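PDB 2EPG: hypothetical protein TTHA1785 from Thermus thermophilus, which probably joins RNA ends bearing a 2',3'-cyclic phosphate or 3'-phosphate to 5'-hydroxyl ends, using GTP and manganese, as RtcB-type RNA ligases do. Local coordinates for residues T397-V403 against A470-K474; E229-F234 against Y374-P380. All coordinates share one frame; numbering follows the deposited sequence.

Contact 1 (T397-V403 against A470-K474); sequences TEKAMEV and AGIGK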
loop_
_atom_site.group_PDB
_atom_site.type_symbol
_atom_site.label_atom_id
_atom_site.label_comp_id
_atom_site.label_asym_id
_atom_site.label_seq_id
_atom_site.Cartn_x
_atom_site.Cartn_y
_atom_site.Cartn_z
ATOM N N THR A 397 -15.792 2.108 -0.507
ATOM C CA THR A 397 -17.236 2.135 -0.340
ATOM C C THR A 397 -17.688 2.465 1.052
ATOM O O THR A 397 -16.923 2.400 2.009
ATOM C CB THR A 397 -17.851 0.780 -0.688
ATOM O OG1 THR A 397 -17.473 -0.171 0.312
ATOM C CG2 THR A 397 -17.346 0.309 -2.059
ATOM N N GLU A 398 -18.971 2.795 1.154
ATOM C CA GLU A 398 -19.563 3.130 2.438
ATOM C C GLU A 398 -19.634 1.876 3.275
ATOM O O GLU A 398 -19.397 1.923 4.481
ATOM C CB GLU A 398 -20.961 3.741 2.234
ATOM C CG GLU A 398 -20.911 5.158 1.657
ATOM C CD GLU A 398 -22.281 5.713 1.281
ATOM O OE1 GLU A 398 -22.853 5.255 0.265
ATOM O OE2 GLU A 398 -22.785 6.608 2.004
ATOM N N LYS A 399 -19.937 0.747 2.637
ATOM C CA LYS A 399 -20.037 -0.521 3.365
ATOM C C LYS A 399 -18.723 -0.868 4.057
ATOM O O LYS A 399 -18.717 -1.382 5.183
ATOM C CB LYS A 399 -20.427 -1.666 2.431
ATOM C CG LYS A 399 -20.482 -3.006 3.144
ATOM C CD LYS A 399 -21.027 -4.104 2.249
ATOM C CE LYS A 399 -21.264 -5.365 3.036
ATOM N NZ LYS A 399 -21.816 -6.454 2.165
ATOM N N ALA A 400 -17.617 -0.594 3.372
ATOM C CA ALA A 400 -16.285 -0.846 3.920
ATOM C C ALA A 400 -16.097 -0.024 5.193
ATOM O O ALA A 400 -15.456 -0.480 6.133
ATOM C CB ALA A 400 -15.192 -0.460 2.875
HETATM N N MSE A 401 -16.644 1.186 5.226
HETATM C CA MSE A 401 -16.514 2.016 6.420
HETATM C C MSE A 401 -17.155 1.280 7.599
HETATM O O MSE A 401 -16.687 1.382 8.731
HETATM C CB MSE A 401 -17.219 3.372 6.260
HETATM C CG MSE A 401 -16.592 4.347 5.264
HETATM SE SE MSE A 401 -14.665 4.791 5.465
HETATM C CE MSE A 401 -14.601 5.364 7.331
ATOM N N GLU A 402 -18.228 0.539 7.330
ATOM C CA GLU A 402 -18.917 -0.196 8.387
ATOM C C GLU A 402 -18.265 -1.540 8.731
ATOM O O GLU A 402 -18.043 -1.856 9.903
ATOM C CB GLU A 402 -20.363 -0.477 7.970
ATOM C CG GLU A 402 -21.272 0.747 7.884
ATOM C CD GLU A 402 -21.743 1.228 9.244
ATOM O OE1 GLU A 402 -21.327 0.630 10.275
ATOM O OE2 GLU A 402 -22.523 2.207 9.279
ATOM N N VAL A 403 -17.938 -2.320 7.707
ATOM C CA VAL A 403 -17.424 -3.666 7.940
ATOM C C VAL A 403 -15.949 -4.002 7.873
ATOM O O VAL A 403 -15.579 -5.118 8.232
ATOM C CB VAL A 403 -18.153 -4.687 7.021
ATOM C CG1 VAL A 403 -19.676 -4.430 7.081
ATOM C CG2 VAL A 403 -17.636 -4.586 5.578
ATOM N N ALA A 470 -18.004 -8.719 -1.889
ATOM C CA ALA A 470 -18.218 -8.445 -0.475
ATOM C C ALA A 470 -18.668 -7.002 -0.264
ATOM O O ALA A 470 -19.036 -6.623 0.837
ATOM C CB ALA A 470 -16.920 -8.727 0.330
ATOM N N GLY A 471 -18.634 -6.195 -1.319
ATOM C CA GLY A 471 -19.062 -4.811 -1.205
ATOM C C GLY A 471 -18.023 -3.842 -0.650
ATOM O O GLY A 471 -18.350 -2.711 -0.295
ATOM N N ILE A 472 -16.763 -4.259 -0.590
ATOM C CA ILE A 472 -15.725 -3.379 -0.054
ATOM C C ILE A 472 -14.724 -2.862 -1.080
ATOM O O ILE A 472 -13.591 -2.526 -0.735
ATOM C CB ILE A 472 -14.955 -4.073 1.092
ATOM C CG1 ILE A 472 -14.321 -5.381 0.610
ATOM C CG2 ILE A 472 -15.903 -4.354 2.233
ATOM C CD1 ILE A 472 -13.334 -5.984 1.644
ATOM N N GLY A 473 -15.147 -2.788 -2.339
ATOM C CA GLY A 473 -14.275 -2.299 -3.386
ATOM C C GLY A 473 -14.940 -2.332 -4.747
ATOM O O GLY A 473 -14.978 -3.380 -5.396
ATOM N N LYS A 474 -15.457 -1.186 -5.186
ATOM C CA LYS A 474 -16.128 -1.109 -6.465
ATOM C C LYS A 474 -15.118 -1.035 -7.615
ATOM O O LYS A 474 -14.200 -0.211 -7.586
ATOM C CB LYS A 474 -17.028 0.123 -6.503
ATOM C CG LYS A 474 -17.655 0.369 -7.871
ATOM C CD LYS A 474 -18.389 1.701 -7.925
ATOM C CE LYS A 474 -19.652 1.679 -7.102
ATOM N NZ LYS A 474 -20.416 2.954 -7.256
HETATM O O HOH W 1 -13.684 -0.050 0.219
#
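Ala400 and Ile472 have the nearest CA atoms, 4.7 Å apart, where the first turn of helix 398-403 meets the loop that leaves helix 462-470. That loop opens with Gly471, whose positive phi of 82° and two bonds back into the last helical turn define a Schellman motif; a CB here would be pressed onto the carbonyl oxygen of Ala470, a conformation that favours glycine. Thr397 occupies the N-cap of the other helix. Its OG1 sits between backbone N and carbonyl carbon (chi1 69°), from where it accepts from Ala400 N at 3.1 Å and donates across the contact to Gly471 O at 2.8 Å. The latter donor lies in the carbonyl plane. One hydroxyl is therefore gripped by two bonds, and CG2, on the other branch, rests against the backbone nitrogen of Gly473. A valine in its place would probably leave both Ala400 N and Gly471 O without their hydroxyl partner, weakening the helix start and its tie to the loop together. Lys399 sends an extended chain alongside the loop until NZ donates to Ala470 O at 3.1 Å, from above the carbonyl plane by 47°. On the apolar side, CG2 of Ile472 packs against Ala400 CB at 4.0 Å and against Val403 CG2 at 3.8 Å. A water adds a further link, accepting from Thr397 N and donating to Ile472 O, which also bonds Ser408 OG. Phe37 of strand 34-37 touches Ala470 and Ile472. The whole is an N-capped helix start set against a Schellman-terminated helix end, with the Ile472 side chain about 11 Å from that of His410, the predicted GMP-histidine intermediate residue.

Contact 2 (E229-F234 against Y374-P380); sequences EAALAF and YRRVGQP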
loop_
_atom_site.group_PDB
_atom_site.type_symbol
_atom_site.label_atom_id
_atom_site.label_comp_id
_atom_site.label_asym_id
_atom_site.label_seq_id
_atom_site.Cartn_x
_atom_site.Cartn_y
_atom_site.Cartn_z
ATOM N N GLU A 229 -19.077 6.569 -13.920
ATOM C CA GLU A 229 -19.104 7.715 -13.017
ATOM C C GLU A 229 -17.799 7.871 -12.227
ATOM O O GLU A 229 -17.264 8.966 -12.123
ATOM C CB GLU A 229 -20.269 7.607 -12.030
ATOM C CG GLU A 229 -20.244 8.735 -11.005
ATOM C CD GLU A 229 -21.167 8.504 -9.820
ATOM O OE1 GLU A 229 -21.096 7.420 -9.191
ATOM O OE2 GLU A 229 -21.954 9.421 -9.505
ATOM N N ALA A 230 -17.292 6.779 -11.662
ATOM C CA ALA A 230 -16.049 6.847 -10.897
ATOM C C ALA A 230 -14.876 7.122 -11.839
ATOM O O ALA A 230 -13.969 7.873 -11.503
ATOM C CB ALA A 230 -15.826 5.535 -10.132
ATOM N N ALA A 231 -14.900 6.527 -13.023
ATOM C CA ALA A 231 -13.809 6.726 -13.964
ATOM C C ALA A 231 -13.713 8.193 -14.344
ATOM O O ALA A 231 -12.624 8.756 -14.358
ATOM C CB ALA A 231 -14.001 5.849 -15.218
ATOM N N LEU A 232 -14.859 8.810 -14.634
ATOM C CA LEU A 232 -14.899 10.228 -14.980
ATOM C C LEU A 232 -14.330 11.049 -13.831
ATOM O O LEU A 232 -13.495 11.932 -14.036
ATOM C CB LEU A 232 -16.340 10.690 -15.232
ATOM C CG LEU A 232 -16.460 12.205 -15.444
ATOM C CD1 LEU A 232 -15.841 12.562 -16.803
ATOM C CD2 LEU A 232 -17.927 12.646 -15.386
ATOM N N ALA A 233 -14.801 10.762 -12.620
ATOM C CA ALA A 233 -14.330 11.467 -11.444
ATOM C C ALA A 233 -12.825 11.283 -11.232
ATOM O O ALA A 233 -12.152 12.220 -10.829
ATOM C CB ALA A 233 -15.101 10.995 -10.204
ATOM N N PHE A 234 -12.299 10.086 -11.501
ATOM C CA PHE A 234 -10.861 9.816 -11.324
ATOM C C PHE A 234 -10.052 10.256 -12.541
ATOM O O PHE A 234 -8.824 10.151 -12.536
ATOM C CB PHE A 234 -10.572 8.312 -11.116
ATOM C CG PHE A 234 -11.034 7.758 -9.794
ATOM C CD1 PHE A 234 -11.515 8.597 -8.785
ATOM C CD2 PHE A 234 -11.007 6.381 -9.568
ATOM C CE1 PHE A 234 -11.974 8.080 -7.577
ATOM C CE2 PHE A 234 -11.462 5.844 -8.365
ATOM C CZ PHE A 234 -11.949 6.693 -7.361
ATOM N N TYR A 374 -12.919 13.462 -5.721
ATOM C CA TYR A 374 -13.323 12.058 -5.661
ATOM C C TYR A 374 -14.340 11.743 -4.579
ATOM O O TYR A 374 -14.842 10.625 -4.519
ATOM C CB TYR A 374 -12.096 11.194 -5.347
ATOM C CG TYR A 374 -10.881 11.415 -6.226
ATOM C CD1 TYR A 374 -9.603 11.099 -5.754
ATOM C CD2 TYR A 374 -11.009 11.852 -7.546
ATOM C CE1 TYR A 374 -8.492 11.198 -6.571
ATOM C CE2 TYR A 374 -9.897 11.958 -8.379
ATOM C CZ TYR A 374 -8.643 11.623 -7.881
ATOM O OH TYR A 374 -7.545 11.679 -8.691
ATOM N N ARG A 375 -14.607 12.717 -3.717
ATOM C CA ARG A 375 -15.472 12.524 -2.574
ATOM C C ARG A 375 -16.838 11.911 -2.857
ATOM O O ARG A 375 -17.351 11.147 -2.041
ATOM C CB ARG A 375 -15.604 13.844 -1.798
ATOM C CG ARG A 375 -16.159 13.669 -0.377
ATOM C CD ARG A 375 -15.936 14.911 0.480
ATOM N NE ARG A 375 -14.515 15.254 0.580
ATOM C CZ ARG A 375 -14.046 16.480 0.821
ATOM N NH1 ARG A 375 -12.737 16.690 0.892
ATOM N NH2 ARG A 375 -14.878 17.499 0.984
ATOM N N ARG A 376 -17.420 12.219 -4.011
ATOM C CA ARG A 376 -18.719 11.652 -4.342
ATOM C C ARG A 376 -18.650 10.172 -4.680
ATOM O O ARG A 376 -19.607 9.446 -4.450
ATOM C CB ARG A 376 -19.358 12.387 -5.533
ATOM C CG ARG A 376 -19.759 13.818 -5.240
ATOM C CD ARG A 376 -20.251 14.541 -6.489
ATOM N NE ARG A 376 -20.438 15.965 -6.215
ATOM C CZ ARG A 376 -20.636 16.900 -7.144
ATOM N NH1 ARG A 376 -20.795 18.173 -6.784
ATOM N NH2 ARG A 376 -20.672 16.567 -8.431
ATOM N N VAL A 377 -17.529 9.713 -5.223
ATOM C CA VAL A 377 -17.441 8.312 -5.619
ATOM C C VAL A 377 -16.598 7.415 -4.729
ATOM O O VAL A 377 -16.669 6.197 -4.848
ATOM C CB VAL A 377 -16.911 8.178 -7.068
ATOM C CG1 VAL A 377 -17.788 8.970 -8.014
ATOM C CG2 VAL A 377 -15.463 8.651 -7.137
ATOM N N GLY A 378 -15.814 8.009 -3.835
ATOM C CA GLY A 378 -14.967 7.216 -2.958
ATOM C C GLY A 378 -13.479 7.305 -3.304
ATOM O O GLY A 378 -13.104 7.711 -4.402
ATOM N N GLN A 379 -12.633 6.908 -2.364
ATOM C CA GLN A 379 -11.187 6.944 -2.538
ATOM C C GLN A 379 -10.709 5.924 -3.564
ATOM O O GLN A 379 -11.199 4.803 -3.608
ATOM C CB GLN A 379 -10.509 6.619 -1.199
ATOM C CG GLN A 379 -8.961 6.621 -1.225
ATOM C CD GLN A 379 -8.403 5.754 -0.130
ATOM O OE1 GLN A 379 -8.523 6.066 1.059
ATOM N NE2 GLN A 379 -7.820 4.637 -0.516
ATOM N N PRO A 380 -9.737 6.302 -4.406
ATOM C CA PRO A 380 -9.244 5.331 -5.388
ATOM C C PRO A 380 -8.488 4.225 -4.621
ATOM O O PRO A 380 -7.855 4.488 -3.592
ATOM C CB PRO A 380 -8.275 6.156 -6.254
ATOM C CG PRO A 380 -8.774 7.579 -6.110
ATOM C CD PRO A 380 -9.188 7.651 -4.652
#
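Phe234 reaches from helix 228-234 into the loop 374-380, and its ring can be followed outward from CB. CG lies anti to the carbonyl carbon (chi1 -70°), which turns the ring toward the loop. CD1 then comes over one face of the Tyr374 ring, 3.5 Å from Tyr374 CD2; with the planes at 72° and centroids 4.9 Å apart, this is a T-shaped pair in which Phe234 supplies the edge. Farther out, CE1 lies 3.4 Å from Gly378 O and also meets Val377 CG2 and Pro380 CG. At the tip, CZ approaches Gly378 O to 3.3 Å, the oxygen lying at the ring edge in its plane. CE2, on the other branch, touches CA and CB of Pro380. One face of the ring receives Pro380 CG, 3.7 Å from the centroid and 20° off the normal, a CH-pi contact. Strands 391-395 and 474-486 also touch this ring, through Val393, Ala395 and Val476.

Val377 packs on the side of the helix, its CB near Ala230 CB, its CG2 against Ala233 CB (3.9 Å) and its CG1 along Glu229 from CG to OE1. Ala233 O sits at the edge of the Tyr374 ring, whose OH bonds Leu334 O. No hydrogen bond crosses between the segments; aromatic, CH-pi and aliphatic contacts make this mostly buried interface.

How the contacts relate
Contact 2 (229-234 with 374-380) closes before contact 1 (397-403 with 470-474) opens, so the two follow in series along the chain. Their centres lie about 15 Å apart and their nearest atoms about 5 Å, without touching, on the same side of the molecule's centre. The strands between them are shared: 380-383 follows the loop of contact 2, pairs antiparallel with 391-395, and the latter runs on to the helix of contact 1 and pairs with 474-486, which continues from its loop. Backbone bonds between Gln379 and Gly396 and between Lys474 and Ala395 link the two neighbourhoods directly. Both contacts lie on connections flanking these strands, the side chains of Ile472 and Gln379 about 11 and 10 Å from that of His410, predicted to bind GMP.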